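Local coordinates for protein Abbfa_003403 (Acinetobacter baumannii, PDB 4ZXH) that probably builds a peptide product as a four-domain nonribosomal peptide synthetase, with condensation, adenylation, phosphopantetheine-bearing carrier and thioesterase domains, at residues P765-V770 and V821-R826; G550-G555 and D620-M625; P1130-G1135 and Q1315-P1320; R1085-N1090 and A1308-I1313. One frame throughout, in Å; residues are numbered along the deposited sequence.

Contact 1. Residues P765-V770 and V821-R826; sequences PTETTV and VDYWQR
A single side-chain hydrogen bond joins the segments: the phenol of Y823 gives its proton to E767, with Y823 OH 2.5 Å from E767 OE2. The oxygen receives it on its anti lone pair, away from its twin OE1, and lies at the edge of the tyrosine ring, in plane. Carboxylate and ring stand nearly perpendicular, 86° apart.

The glutamate chain also lies alongside the phenol end. A bend at chi2 (85°) folds it, which lays E767 CG 3.8 Å from Y823 CZ, so methylene as well as carboxylate comes near the phenol. Tyrosine suits its place because a rigid ring spans the gap between backbones and still ends in a donor. Y847 of strand 846-855 packs against both residues.

Backbone bonds fix the two frames: E767 pairs with A820, while a type II turn from Y823 is closed by R826 N to Y823 O (3.1 Å).

By sequence, the PTE run belongs to the fifth core motif of adenylation domains, and the DYW run closes the sixth. The chemistry thus implies a directional tie between two signature motifs, in which the buried hydroxyl and one carboxylate oxygen satisfy each other.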
loop_
_atom_site.group_PDB
_atom_site.type_symbol
_atom_site.label_atom_id
_atom_site.label_comp_id
_atom_site.label_asym_id
_atom_site.label_seq_id
_atom_site.Cartn_x
_atom_site.Cartn_y
_atom_site.Cartn_z
ATOM N N PRO A 765 10.992 17.196 24.351
ATOM C CA PRO A 765 12.449 17.140 24.268
ATOM C C PRO A 765 13.057 17.516 25.603
ATOM O O PRO A 765 12.411 18.235 26.361
ATOM C CB PRO A 765 12.780 18.191 23.209
ATOM C CG PRO A 765 11.667 19.175 23.326
ATOM C CD PRO A 765 10.437 18.358 23.632
ATOM N N THR A 766 14.273 17.047 25.874
ATOM C CA THR A 766 15.001 17.383 27.085
ATOM C C THR A 766 15.110 18.909 27.265
ATOM O O THR A 766 15.150 19.417 28.397
ATOM C CB THR A 766 16.428 16.741 27.071
ATOM O OG1 THR A 766 16.328 15.307 27.074
ATOM C CG2 THR A 766 17.248 17.165 28.283
ATOM N N GLU A 767 15.127 19.638 26.152
ATOM C CA GLU A 767 15.292 21.094 26.168
ATOM C C GLU A 767 14.072 21.864 26.692
ATOM O O GLU A 767 14.159 23.070 26.912
ATOM C CB GLU A 767 15.637 21.595 24.760
ATOM C CG GLU A 767 17.044 21.236 24.271
ATOM C CD GLU A 767 17.139 19.849 23.625
ATOM O OE1 GLU A 767 16.281 18.984 23.924
ATOM O OE2 GLU A 767 18.084 19.625 22.818
ATOM N N THR A 768 12.942 21.198 26.897
ATOM C CA THR A 768 11.784 21.911 27.440
ATOM C C THR A 768 11.269 21.235 28.697
ATOM O O THR A 768 10.116 21.426 29.102
ATOM C CB THR A 768 10.629 22.047 26.409
ATOM O OG1 THR A 768 10.291 20.763 25.872
ATOM C CG2 THR A 768 11.042 22.963 25.273
ATOM N N THR A 769 12.162 20.451 29.295
ATOM C CA THR A 769 12.013 19.825 30.624
ATOM C C THR A 769 11.076 18.616 30.685
ATOM O O THR A 769 9.876 18.755 30.916
ATOM C CB THR A 769 11.559 20.839 31.673
ATOM O OG1 THR A 769 12.402 21.992 31.595
ATOM C CG2 THR A 769 11.665 20.248 33.064
ATOM N N VAL A 770 11.678 17.437 30.502
ATOM C CA VAL A 770 11.035 16.119 30.592
ATOM C C VAL A 770 9.890 15.931 29.595
ATOM O O VAL A 770 10.101 15.427 28.497
ATOM C CB VAL A 770 10.512 15.827 32.013
ATOM C CG1 VAL A 770 10.140 14.363 32.108
ATOM C CG2 VAL A 770 11.574 16.159 33.069
ATOM N N VAL A 821 17.659 26.795 30.312
ATOM C CA VAL A 821 18.446 28.018 30.402
ATOM C C VAL A 821 19.307 28.194 29.145
ATOM O O VAL A 821 19.240 29.230 28.459
ATOM C CB VAL A 821 19.348 28.013 31.637
ATOM C CG1 VAL A 821 20.234 29.261 31.649
ATOM C CG2 VAL A 821 18.514 27.893 32.912
ATOM N N ASP A 822 20.095 27.159 28.850
ATOM C CA ASP A 822 20.917 27.110 27.647
ATOM C C ASP A 822 21.558 25.733 27.442
ATOM O O ASP A 822 21.331 24.806 28.220
ATOM C CB ASP A 822 21.997 28.186 27.710
ATOM C CG ASP A 822 22.844 28.087 28.955
ATOM O OD1 ASP A 822 23.052 26.964 29.445
ATOM O OD2 ASP A 822 23.274 29.141 29.470
ATOM N N TYR A 823 22.346 25.616 26.376
ATOM C CA TYR A 823 23.304 24.531 26.221
ATOM C C TYR A 823 24.610 24.940 26.906
ATOM O O TYR A 823 25.138 26.038 26.654
ATOM C CB TYR A 823 23.555 24.223 24.742
ATOM C CG TYR A 823 22.412 23.547 24.008
ATOM C CD1 TYR A 823 21.939 22.307 24.413
ATOM C CD2 TYR A 823 21.830 24.133 22.887
ATOM C CE1 TYR A 823 20.897 21.673 23.738
ATOM C CE2 TYR A 823 20.792 23.504 22.203
ATOM C CZ TYR A 823 20.328 22.278 22.636
ATOM O OH TYR A 823 19.305 21.643 21.966
ATOM N N TRP A 824 25.142 24.067 27.754
ATOM C CA TRP A 824 26.298 24.432 28.562
ATOM C C TRP A 824 27.529 24.836 27.716
ATOM O O TRP A 824 28.109 24.022 26.967
ATOM C CB TRP A 824 26.643 23.292 29.523
ATOM C CG TRP A 824 27.976 23.454 30.176
ATOM C CD1 TRP A 824 29.075 22.668 29.997
ATOM C CD2 TRP A 824 28.362 24.485 31.089
ATOM N NE1 TRP A 824 30.122 23.137 30.757
ATOM C CE2 TRP A 824 29.708 24.248 31.439
ATOM C CE3 TRP A 824 27.696 25.575 31.660
ATOM C CZ2 TRP A 824 30.403 25.068 32.338
ATOM C CZ3 TRP A 824 28.390 26.399 32.545
ATOM C CH2 TRP A 824 29.732 26.139 32.871
ATOM N N GLN A 825 27.897 26.116 27.855
ATOM C CA GLN A 825 29.012 26.749 27.137
ATOM C C GLN A 825 28.998 26.515 25.624
ATOM O O GLN A 825 30.033 26.299 24.984
ATOM C CB GLN A 825 30.327 26.308 27.750
ATOM C CG GLN A 825 30.417 26.889 29.141
ATOM C CD GLN A 825 31.760 26.749 29.810
ATOM O OE1 GLN A 825 32.432 25.716 29.715
ATOM N NE2 GLN A 825 32.161 27.805 30.503
ATOM N N ARG A 826 27.791 26.599 25.072
ATOM C CA ARG A 826 27.577 26.603 23.645
ATOM C C ARG A 826 26.621 27.733 23.279
ATOM O O ARG A 826 25.515 27.481 22.821
ATOM C CB ARG A 826 27.021 25.265 23.183
ATOM C CG ARG A 826 27.988 24.101 23.314
ATOM C CD ARG A 826 27.500 22.900 22.495
ATOM N NE ARG A 826 28.138 21.657 22.914
ATOM C CZ ARG A 826 29.378 21.297 22.582
ATOM N NH1 ARG A 826 30.120 22.095 21.820
ATOM N NH2 ARG A 826 29.881 20.139 23.017
#

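Contact 2. Residues G550-G555 and D620-M625; sequences GIWAAG and DIAYVM
W552 meets A622 through the edge of its indole. The ring nitrogen NE1 donates to the backbone oxygen A622 O at 2.8 Å, and that oxygen lies close to the indole plane. The N-H points fairly straight at it (156°), but the donor approaches the C=O from well off its axis and is tilted from the carbonyl plane. Tryptophan suits the place: CG sits beside the backbone N and opposite the carbonyl carbon (chi1 -77°), which swings a wide apolar ring from the helix toward the strand and still supplies one N-H for a buried carbonyl.

A622 offers a methyl as well as an oxygen. Its CB rests 3.9 Å from W552 CZ2, and so small a residue lets the indole come close to the strand. The main chain here is a classic beta bulge, A622 and Y623 both facing I639 of the neighbouring strand. Y623 adds a looser touch, CD2 to W552 CZ2 at 4.5 Å, ring edge to ring edge. H641 meets the indole edge-to-face, and I644 packs against W552, A622 and Y623.

G555 makes no direct contact but is partly screened by the strand segment. With its positive phi it is the C-prime residue of a Schellman motif, whose paired bonds run from A556 N to I551 O and from G555 N to W552 O; the helix ends at A553, one residue beyond the tryptophan.

By sequence, strand 621-627 leads into the glycine-rich third core motif; a helix end docked on that strand fits the adenylation domain of the ANL superfamily.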
loop_
_atom_site.group_PDB
_atom_site.type_symbol
_atom_site.label_atom_id
_atom_site.label_comp_id
_atom_site.label_asym_id
_atom_site.label_seq_id
_atom_site.Cartn_x
_atom_site.Cartn_y
_atom_site.Cartn_z
ATOM N N GLY A 550 20.283 16.184 47.942
ATOM C CA GLY A 550 21.405 16.646 48.748
ATOM C C GLY A 550 22.219 17.640 47.950
ATOM O O GLY A 550 22.544 18.728 48.437
ATOM N N ILE A 551 22.527 17.270 46.708
ATOM C CA ILE A 551 23.262 18.139 45.798
ATOM C C ILE A 551 22.518 19.455 45.586
ATOM O O ILE A 551 23.113 20.530 45.592
ATOM C CB ILE A 551 23.486 17.458 44.453
ATOM C CG1 ILE A 551 24.456 16.292 44.605
ATOM C CG2 ILE A 551 24.044 18.446 43.448
ATOM C CD1 ILE A 551 24.370 15.314 43.455
ATOM N N TRP A 552 21.209 19.368 45.411
ATOM C CA TRP A 552 20.405 20.562 45.262
ATOM C C TRP A 552 20.442 21.426 46.511
ATOM O O TRP A 552 20.488 22.647 46.421
ATOM C CB TRP A 552 18.963 20.200 44.931
ATOM C CG TRP A 552 18.784 19.789 43.512
ATOM C CD1 TRP A 552 19.706 19.883 42.503
ATOM C CD2 TRP A 552 17.614 19.211 42.933
ATOM N NE1 TRP A 552 19.174 19.393 41.337
ATOM C CE2 TRP A 552 17.895 18.979 41.577
ATOM C CE3 TRP A 552 16.362 18.865 43.436
ATOM C CZ2 TRP A 552 16.966 18.423 40.724
ATOM C CZ3 TRP A 552 15.450 18.305 42.586
ATOM C CH2 TRP A 552 15.757 18.083 41.249
ATOM N N ALA A 553 20.427 20.794 47.677
ATOM C CA ALA A 553 20.337 21.540 48.922
ATOM C C ALA A 553 21.635 22.294 49.208
ATOM O O ALA A 553 21.644 23.269 49.963
ATOM C CB ALA A 553 19.993 20.622 50.063
ATOM N N ALA A 554 22.721 21.848 48.585
ATOM C CA ALA A 554 24.005 22.529 48.701
ATOM C C ALA A 554 24.107 23.597 47.625
ATOM O O ALA A 554 25.154 24.221 47.447
ATOM C CB ALA A 554 25.158 21.540 48.590
ATOM N N GLY A 555 23.006 23.792 46.906
ATOM C CA GLY A 555 22.913 24.805 45.871
ATOM C C GLY A 555 23.562 24.421 44.553
ATOM O O GLY A 555 23.698 25.274 43.670
ATOM N N ASP A 620 20.188 28.136 41.224
ATOM C CA ASP A 620 19.413 28.429 40.013
ATOM C C ASP A 620 19.310 27.220 39.067
ATOM O O ASP A 620 18.230 26.910 38.561
ATOM C CB ASP A 620 20.021 29.610 39.256
ATOM C CG ASP A 620 19.767 30.948 39.941
ATOM O OD1 ASP A 620 18.739 31.086 40.647
ATOM O OD2 ASP A 620 20.608 31.861 39.768
ATOM N N ILE A 621 20.435 26.552 38.830
ATOM C CA ILE A 621 20.506 25.431 37.898
ATOM C C ILE A 621 20.333 24.091 38.623
ATOM O O ILE A 621 20.995 23.830 39.635
ATOM C CB ILE A 621 21.853 25.427 37.130
ATOM C CG1 ILE A 621 22.107 26.784 36.483
ATOM C CG2 ILE A 621 21.867 24.371 36.059
ATOM C CD1 ILE A 621 21.104 27.133 35.418
ATOM N N ALA A 622 19.450 23.239 38.107
ATOM C CA ALA A 622 19.205 21.960 38.764
ATOM C C ALA A 622 20.077 20.823 38.219
ATOM O O ALA A 622 20.583 20.007 38.984
ATOM C CB ALA A 622 17.760 21.591 38.650
ATOM N N TYR A 623 20.242 20.755 36.906
ATOM C CA TYR A 623 21.132 19.756 36.353
ATOM C C TYR A 623 21.568 20.090 34.946
ATOM O O TYR A 623 21.006 20.971 34.301
ATOM C CB TYR A 623 20.472 18.372 36.378
ATOM C CG TYR A 623 19.137 18.264 35.668
ATOM C CD1 TYR A 623 19.062 18.237 34.272
ATOM C CD2 TYR A 623 17.953 18.129 36.385
ATOM C CE1 TYR A 623 17.847 18.111 33.620
ATOM C CE2 TYR A 623 16.725 18.005 35.727
ATOM C CZ TYR A 623 16.688 17.999 34.354
ATOM O OH TYR A 623 15.495 17.870 33.699
ATOM N N VAL A 624 22.587 19.381 34.488
ATOM C CA VAL A 624 23.042 19.461 33.111
ATOM C C VAL A 624 22.930 18.066 32.545
ATOM O O VAL A 624 23.733 17.199 32.867
ATOM C CB VAL A 624 24.493 19.957 33.000
ATOM C CG1 VAL A 624 24.866 20.164 31.551
ATOM C CG2 VAL A 624 24.671 21.240 33.788
ATOM N N MET A 625 21.906 17.845 31.735
ATOM C CA MET A 625 21.593 16.521 31.220
ATOM C C MET A 625 22.179 16.428 29.831
ATOM O O MET A 625 21.821 17.210 28.948
ATOM C CB MET A 625 20.070 16.296 31.196
ATOM C CG MET A 625 19.624 14.888 30.830
ATOM S SD MET A 625 19.836 13.703 32.176
ATOM C CE MET A 625 19.072 14.580 33.554
#

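Contact 3. Residues P1130-G1135 and Q1315-P1320; sequences PYFLGG and QMYPIP
F1132 drives the edge of its ring into the face of Y1317, an edge-to-face aromatic pair within the alpha/beta-hydrolase fold of the thioesterase domain. The ring centroids are 4.7 Å apart and the planes meet at 55°, so the T is a leaning one. Two phenylalanine atoms do the touching: CE1 stands over the centre of the tyrosine ring, 3.6 Å above its plane, while CZ reaches Y1317 CD2 at 3.4 Å. Phenylalanine suits the buried strand because its ring has no polar group to satisfy; the tyrosine ring gives it a face to pack on, while a hydroxyl is tolerable at a partly exposed position.

The torsion of F1132 explains the meeting. CG lies trans to the main-chain nitrogen (chi1 -173°), which carries the ring out from the strand toward the chain that leaves helix 1303-1316. Y1317 is the first residue to leave that helix, and its own ring is sandwiched between F1132 and M1316.

Further out, V1161 of strand 1157-1163 packs against both rings. Backbone bonding of F1132 with W1068 holds its strand in the central sheet, and R1091 touches the phenylalanine while its NH2 is bonded to Y1317 O. The residue that follows the helix is thus held through main chain and ring alike. Strand 1131-1136 runs on to G1135, whose surroundings fit the opening of a nucleophile elbow, though the aromatic pair lies near the other end of the strand. On the tyrosine face opposite F1132, M1316 CG stands 3.8 Å above the plane, offset toward the rim.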
loop_
_atom_site.group_PDB
_atom_site.type_symbol
_atom_site.label_atom_id
_atom_site.label_comp_id
_atom_site.label_asym_id
_atom_site.label_seq_id
_atom_site.Cartn_x
_atom_site.Cartn_y
_atom_site.Cartn_z
ATOM N N PRO A 1130 -2.643 -34.669 -43.465
ATOM C CA PRO A 1130 -1.529 -35.428 -42.878
ATOM C C PRO A 1130 -1.142 -34.944 -41.487
ATOM O O PRO A 1130 -1.347 -33.765 -41.178
ATOM C CB PRO A 1130 -0.371 -35.185 -43.860
ATOM C CG PRO A 1130 -0.982 -34.539 -45.058
ATOM C CD PRO A 1130 -2.191 -33.822 -44.577
ATOM N N TYR A 1131 -0.593 -35.845 -40.674
ATOM C CA TYR A 1131 -0.171 -35.500 -39.326
ATOM C C TYR A 1131 1.333 -35.364 -39.223
ATOM O O TYR A 1131 2.070 -35.954 -40.020
ATOM C CB TYR A 1131 -0.679 -36.533 -38.332
ATOM C CG TYR A 1131 -2.164 -36.457 -38.200
ATOM C CD1 TYR A 1131 -2.758 -35.447 -37.454
ATOM C CD2 TYR A 1131 -2.978 -37.360 -38.852
ATOM C CE1 TYR A 1131 -4.132 -35.352 -37.351
ATOM C CE2 TYR A 1131 -4.343 -37.279 -38.751
ATOM C CZ TYR A 1131 -4.920 -36.279 -38.000
ATOM O OH TYR A 1131 -6.294 -36.209 -37.899
ATOM N N PHE A 1132 1.770 -34.564 -38.249
ATOM C CA PHE A 1132 3.182 -34.288 -38.037
ATOM C C PHE A 1132 3.450 -34.461 -36.544
ATOM O O PHE A 1132 2.881 -33.758 -35.718
ATOM C CB PHE A 1132 3.537 -32.882 -38.541
ATOM C CG PHE A 1132 5.005 -32.572 -38.517
ATOM C CD1 PHE A 1132 5.952 -33.575 -38.682
ATOM C CD2 PHE A 1132 5.447 -31.275 -38.300
ATOM C CE1 PHE A 1132 7.317 -33.285 -38.646
ATOM C CE2 PHE A 1132 6.803 -30.980 -38.264
ATOM C CZ PHE A 1132 7.743 -31.989 -38.438
ATOM N N LEU A 1133 4.303 -35.421 -36.204
ATOM C CA LEU A 1133 4.417 -35.911 -34.837
ATOM C C LEU A 1133 5.849 -35.927 -34.374
ATOM O O LEU A 1133 6.778 -35.988 -35.186
ATOM C CB LEU A 1133 3.882 -37.343 -34.714
ATOM C CG LEU A 1133 2.628 -37.732 -35.455
ATOM C CD1 LEU A 1133 2.622 -39.202 -35.554
ATOM C CD2 LEU A 1133 1.431 -37.262 -34.667
ATOM N N GLY A 1134 6.030 -35.950 -33.062
ATOM C CA GLY A 1134 7.367 -36.009 -32.540
ATOM C C GLY A 1134 7.422 -36.038 -31.040
ATOM O O GLY A 1134 6.401 -35.846 -30.374
ATOM N N GLY A 1135 8.625 -36.258 -30.516
ATOM C CA GLY A 1135 8.818 -36.427 -29.093
ATOM C C GLY A 1135 10.290 -36.559 -28.733
ATOM O O GLY A 1135 11.143 -36.976 -29.546
ATOM N N GLN A 1315 14.659 -27.143 -41.143
ATOM C CA GLN A 1315 15.285 -27.381 -42.443
ATOM C C GLN A 1315 14.839 -28.707 -43.076
ATOM O O GLN A 1315 14.762 -28.828 -44.298
ATOM C CB GLN A 1315 16.806 -27.349 -42.311
ATOM C CG GLN A 1315 17.347 -26.006 -41.822
ATOM C CD GLN A 1315 18.851 -26.032 -41.569
ATOM O OE1 GLN A 1315 19.470 -27.096 -41.543
ATOM N NE2 GLN A 1315 19.443 -24.856 -41.389
ATOM N N MET A 1316 14.533 -29.693 -42.238
ATOM C CA MET A 1316 14.101 -31.005 -42.712
ATOM C C MET A 1316 12.621 -30.995 -43.142
ATOM O O MET A 1316 12.233 -31.695 -44.081
ATOM C CB MET A 1316 14.346 -32.045 -41.620
ATOM C CG MET A 1316 14.082 -33.498 -42.006
ATOM S SD MET A 1316 15.086 -34.166 -43.361
ATOM C CE MET A 1316 16.716 -33.464 -42.972
ATOM N N TYR A 1317 11.811 -30.186 -42.457
ATOM C CA TYR A 1317 10.382 -30.045 -42.746
ATOM C C TYR A 1317 9.988 -28.585 -42.946
ATOM O O TYR A 1317 9.310 -28.004 -42.096
ATOM C CB TYR A 1317 9.533 -30.642 -41.613
ATOM C CG TYR A 1317 9.783 -32.117 -41.366
ATOM C CD1 TYR A 1317 9.229 -33.086 -42.204
ATOM C CD2 TYR A 1317 10.574 -32.541 -40.300
ATOM C CE1 TYR A 1317 9.454 -34.434 -41.990
ATOM C CE2 TYR A 1317 10.811 -33.885 -40.077
ATOM C CZ TYR A 1317 10.246 -34.828 -40.923
ATOM O OH TYR A 1317 10.474 -36.165 -40.699
ATOM N N PRO A 1318 10.389 -27.993 -44.080
ATOM C CA PRO A 1318 10.104 -26.577 -44.352
ATOM C C PRO A 1318 8.616 -26.269 -44.390
ATOM O O PRO A 1318 7.803 -27.154 -44.655
ATOM C CB PRO A 1318 10.716 -26.340 -45.742
ATOM C CG PRO A 1318 11.596 -27.504 -46.004
ATOM C CD PRO A 1318 11.031 -28.655 -45.225
ATOM N N ILE A 1319 8.284 -25.015 -44.114
ATOM C CA ILE A 1319 6.940 -24.494 -44.299
ATOM C C ILE A 1319 7.071 -23.122 -44.944
ATOM O O ILE A 1319 7.910 -22.321 -44.527
ATOM C CB ILE A 1319 6.159 -24.383 -42.967
ATOM C CG1 ILE A 1319 6.922 -23.515 -41.961
ATOM C CG2 ILE A 1319 5.910 -25.759 -42.378
ATOM C CD1 ILE A 1319 6.169 -23.249 -40.688
ATOM N N PRO A 1320 6.258 -22.853 -45.977
ATOM C CA PRO A 1320 6.302 -21.613 -46.771
ATOM C C PRO A 1320 6.412 -20.310 -45.956
ATOM O O PRO A 1320 5.591 -20.010 -45.086
ATOM C CB PRO A 1320 4.980 -21.665 -47.538
ATOM C CG PRO A 1320 4.756 -23.129 -47.757
ATOM C CD PRO A 1320 5.267 -23.809 -46.509
#

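Contact 4. Residues R1085-N1090 and A1308-I1313; sequences RHLNPN and AVAQTI
L1087 turns its CG opposite the carbonyl carbon (chi1 -82°) and then extends (chi2 174°), which carries CD2 to A1310 and I1313 on helix 1303-1316. That helix is the last of the alpha/beta-hydrolase fold in the thioesterase domain, and the loop leaving helix 1081-1086 docks on it here.

The contact is largely apolar, methyls meeting methyls and main-chain carbonyls. L1087 CD2 lies 3.8 Å from A1310 CB and 4.1 Å from I1313 CG2, one methyl against two successive turns of the helix. Alanine suits the nearest point, where backbones approach to 5.2 Å between L1087 CA and A1310 CA; the small residue lets the loop come this near to the helix. Its CB also meets the loop's main chain, 3.5 Å from H1086 O. Isoleucine, one turn on, offers a branch: CG2 leans toward the leucine, and V1161 of the sheet packs against the same side chain.

H1086, partly exposed, touches with its CB, 3.8 Å from A1310 CB. Its imidazole is occupied locally, NE2 being hydrogen-bonded to E1082 on its own helix.

Polar bonds then set the loop. N1088 N is bonded to D1314 OD2, a second tie to helix 1303-1316 beyond the methyl packing. N1088 OD1 makes an Asx turn by accepting from N1090 N, which approaches from above the carbonyl plane, 47° out of it. The same oxygen takes a second donor: N1090 ND2, at 3.2 Å, comes in the carbonyl plane on a lone pair.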
loop_
_atom_site.group_PDB
_atom_site.type_symbol
_atom_site.label_atom_id
_atom_site.label_comp_id
_atom_site.label_asym_id
_atom_site.label_seq_id
_atom_site.Cartn_x
_atom_site.Cartn_y
_atom_site.Cartn_z
ATOM N N ARG A 1085 10.781 -22.105 -28.404
ATOM C CA ARG A 1085 11.212 -20.714 -28.518
ATOM C C ARG A 1085 12.074 -20.504 -29.758
ATOM O O ARG A 1085 12.220 -19.392 -30.223
ATOM C CB ARG A 1085 11.959 -20.266 -27.252
ATOM C CG ARG A 1085 11.105 -20.398 -25.979
ATOM C CD ARG A 1085 11.746 -19.848 -24.730
ATOM N NE ARG A 1085 10.832 -19.973 -23.586
ATOM C CZ ARG A 1085 10.976 -20.834 -22.570
ATOM N NH1 ARG A 1085 12.002 -21.671 -22.525
ATOM N NH2 ARG A 1085 10.086 -20.867 -21.589
ATOM N N HIS A 1086 12.607 -21.579 -30.324
ATOM C CA HIS A 1086 13.488 -21.442 -31.477
ATOM C C HIS A 1086 12.933 -22.043 -32.746
ATOM O O HIS A 1086 13.569 -21.954 -33.795
ATOM C CB HIS A 1086 14.844 -22.074 -31.171
ATOM C CG HIS A 1086 15.416 -21.627 -29.867
ATOM N ND1 HIS A 1086 15.991 -20.387 -29.697
ATOM C CD2 HIS A 1086 15.456 -22.233 -28.659
ATOM C CE1 HIS A 1086 16.373 -20.253 -28.439
ATOM N NE2 HIS A 1086 16.062 -21.360 -27.790
ATOM N N LEU A 1087 11.763 -22.678 -32.659
ATOM C CA LEU A 1087 11.098 -23.142 -33.866
ATOM C C LEU A 1087 10.492 -21.952 -34.612
ATOM O O LEU A 1087 10.163 -20.913 -34.026
ATOM C CB LEU A 1087 10.038 -24.196 -33.550
ATOM C CG LEU A 1087 10.591 -25.623 -33.358
ATOM C CD1 LEU A 1087 9.525 -26.619 -32.893
ATOM C CD2 LEU A 1087 11.272 -26.150 -34.603
ATOM N N ASN A 1088 10.414 -22.099 -35.925
ATOM C CA ASN A 1088 9.771 -21.127 -36.797
ATOM C C ASN A 1088 8.384 -20.796 -36.258
ATOM O O ASN A 1088 7.519 -21.654 -36.187
ATOM C CB ASN A 1088 9.712 -21.695 -38.218
ATOM C CG ASN A 1088 9.006 -20.794 -39.201
ATOM O OD1 ASN A 1088 8.392 -19.793 -38.832
ATOM N ND2 ASN A 1088 9.072 -21.165 -40.476
ATOM N N PRO A 1089 8.176 -19.539 -35.855
ATOM C CA PRO A 1089 6.920 -19.125 -35.208
ATOM C C PRO A 1089 5.646 -19.274 -36.071
ATOM O O PRO A 1089 4.550 -19.094 -35.541
ATOM C CB PRO A 1089 7.174 -17.648 -34.879
ATOM C CG PRO A 1089 8.301 -17.228 -35.802
ATOM C CD PRO A 1089 9.155 -18.442 -35.929
ATOM N N ASN A 1090 5.778 -19.579 -37.360
ATOM C CA ASN A 1090 4.607 -19.781 -38.205
ATOM C C ASN A 1090 4.017 -21.191 -38.109
ATOM O O ASN A 1090 2.985 -21.478 -38.705
ATOM C CB ASN A 1090 4.939 -19.468 -39.656
ATOM C CG ASN A 1090 5.125 -17.996 -39.890
ATOM O OD1 ASN A 1090 4.155 -17.233 -39.900
ATOM N ND2 ASN A 1090 6.372 -17.577 -40.070
ATOM N N ALA A 1308 20.086 -25.745 -32.327
ATOM C CA ALA A 1308 20.509 -26.511 -33.493
ATOM C C ALA A 1308 19.488 -27.608 -33.799
ATOM O O ALA A 1308 19.312 -28.015 -34.946
ATOM C CB ALA A 1308 21.890 -27.096 -33.275
ATOM N N VAL A 1309 18.785 -28.061 -32.772
ATOM C CA VAL A 1309 17.726 -29.052 -32.966
ATOM C C VAL A 1309 16.547 -28.450 -33.721
ATOM O O VAL A 1309 16.065 -29.032 -34.690
ATOM C CB VAL A 1309 17.238 -29.615 -31.625
ATOM C CG1 VAL A 1309 16.060 -30.531 -31.843
ATOM C CG2 VAL A 1309 18.378 -30.324 -30.919
ATOM N N ALA A 1310 16.091 -27.284 -33.272
ATOM C CA ALA A 1310 15.005 -26.566 -33.937
ATOM C C ALA A 1310 15.333 -26.316 -35.391
ATOM O O ALA A 1310 14.499 -26.561 -36.273
ATOM C CB ALA A 1310 14.709 -25.232 -33.235
ATOM N N GLN A 1311 16.548 -25.827 -35.639
ATOM C CA GLN A 1311 16.981 -25.546 -37.006
ATOM C C GLN A 1311 16.932 -26.807 -37.852
ATOM O O GLN A 1311 16.534 -26.756 -39.006
ATOM C CB GLN A 1311 18.383 -24.958 -37.016
ATOM C CG GLN A 1311 18.459 -23.499 -36.599
ATOM C CD GLN A 1311 18.044 -22.568 -37.709
ATOM O OE1 GLN A 1311 16.962 -21.996 -37.677
ATOM N NE2 GLN A 1311 18.901 -22.420 -38.709
ATOM N N THR A 1312 17.320 -27.941 -37.271
ATOM C CA THR A 1312 17.328 -29.201 -38.007
ATOM C C THR A 1312 15.916 -29.595 -38.391
ATOM O O THR A 1312 15.665 -29.999 -39.525
ATOM C CB THR A 1312 17.965 -30.317 -37.198
ATOM O OG1 THR A 1312 19.362 -30.040 -37.033
ATOM C CG2 THR A 1312 17.805 -31.627 -37.907
ATOM N N ILE A 1313 14.992 -29.450 -37.446
ATOM C CA ILE A 1313 13.585 -29.744 -37.694
ATOM C C ILE A 1313 13.034 -28.836 -38.775
ATOM O O ILE A 1313 12.366 -29.304 -39.694
ATOM C CB ILE A 1313 12.727 -29.584 -36.424
ATOM C CG1 ILE A 1313 13.109 -30.632 -35.386
ATOM C CG2 ILE A 1313 11.232 -29.655 -36.744
ATOM C CD1 ILE A 1313 12.353 -30.493 -34.088
#

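How the contacts relate
Two pairs emerge, on opposite sides of the chain's centre. Contacts 1 and 2, both buried in the adenylation domain, reach one three-stranded antiparallel sheet and touch through V821 on I621, T766 on M625 and W824 on V624. Contacts 3 and 4 share helix 1303-1316 of the thioesterase domain; I1319 packs on N1088, and their segments alternate along the chain. From contact 2 to contact 3, centres are about 98 Å apart. The chemistry follows the place: contacts 1 and 2 each bury one directional hydrogen bond from an aromatic side chain, whereas contact 4 is largely buried methyl packing and the partly buried contact 3 is purely aromatic.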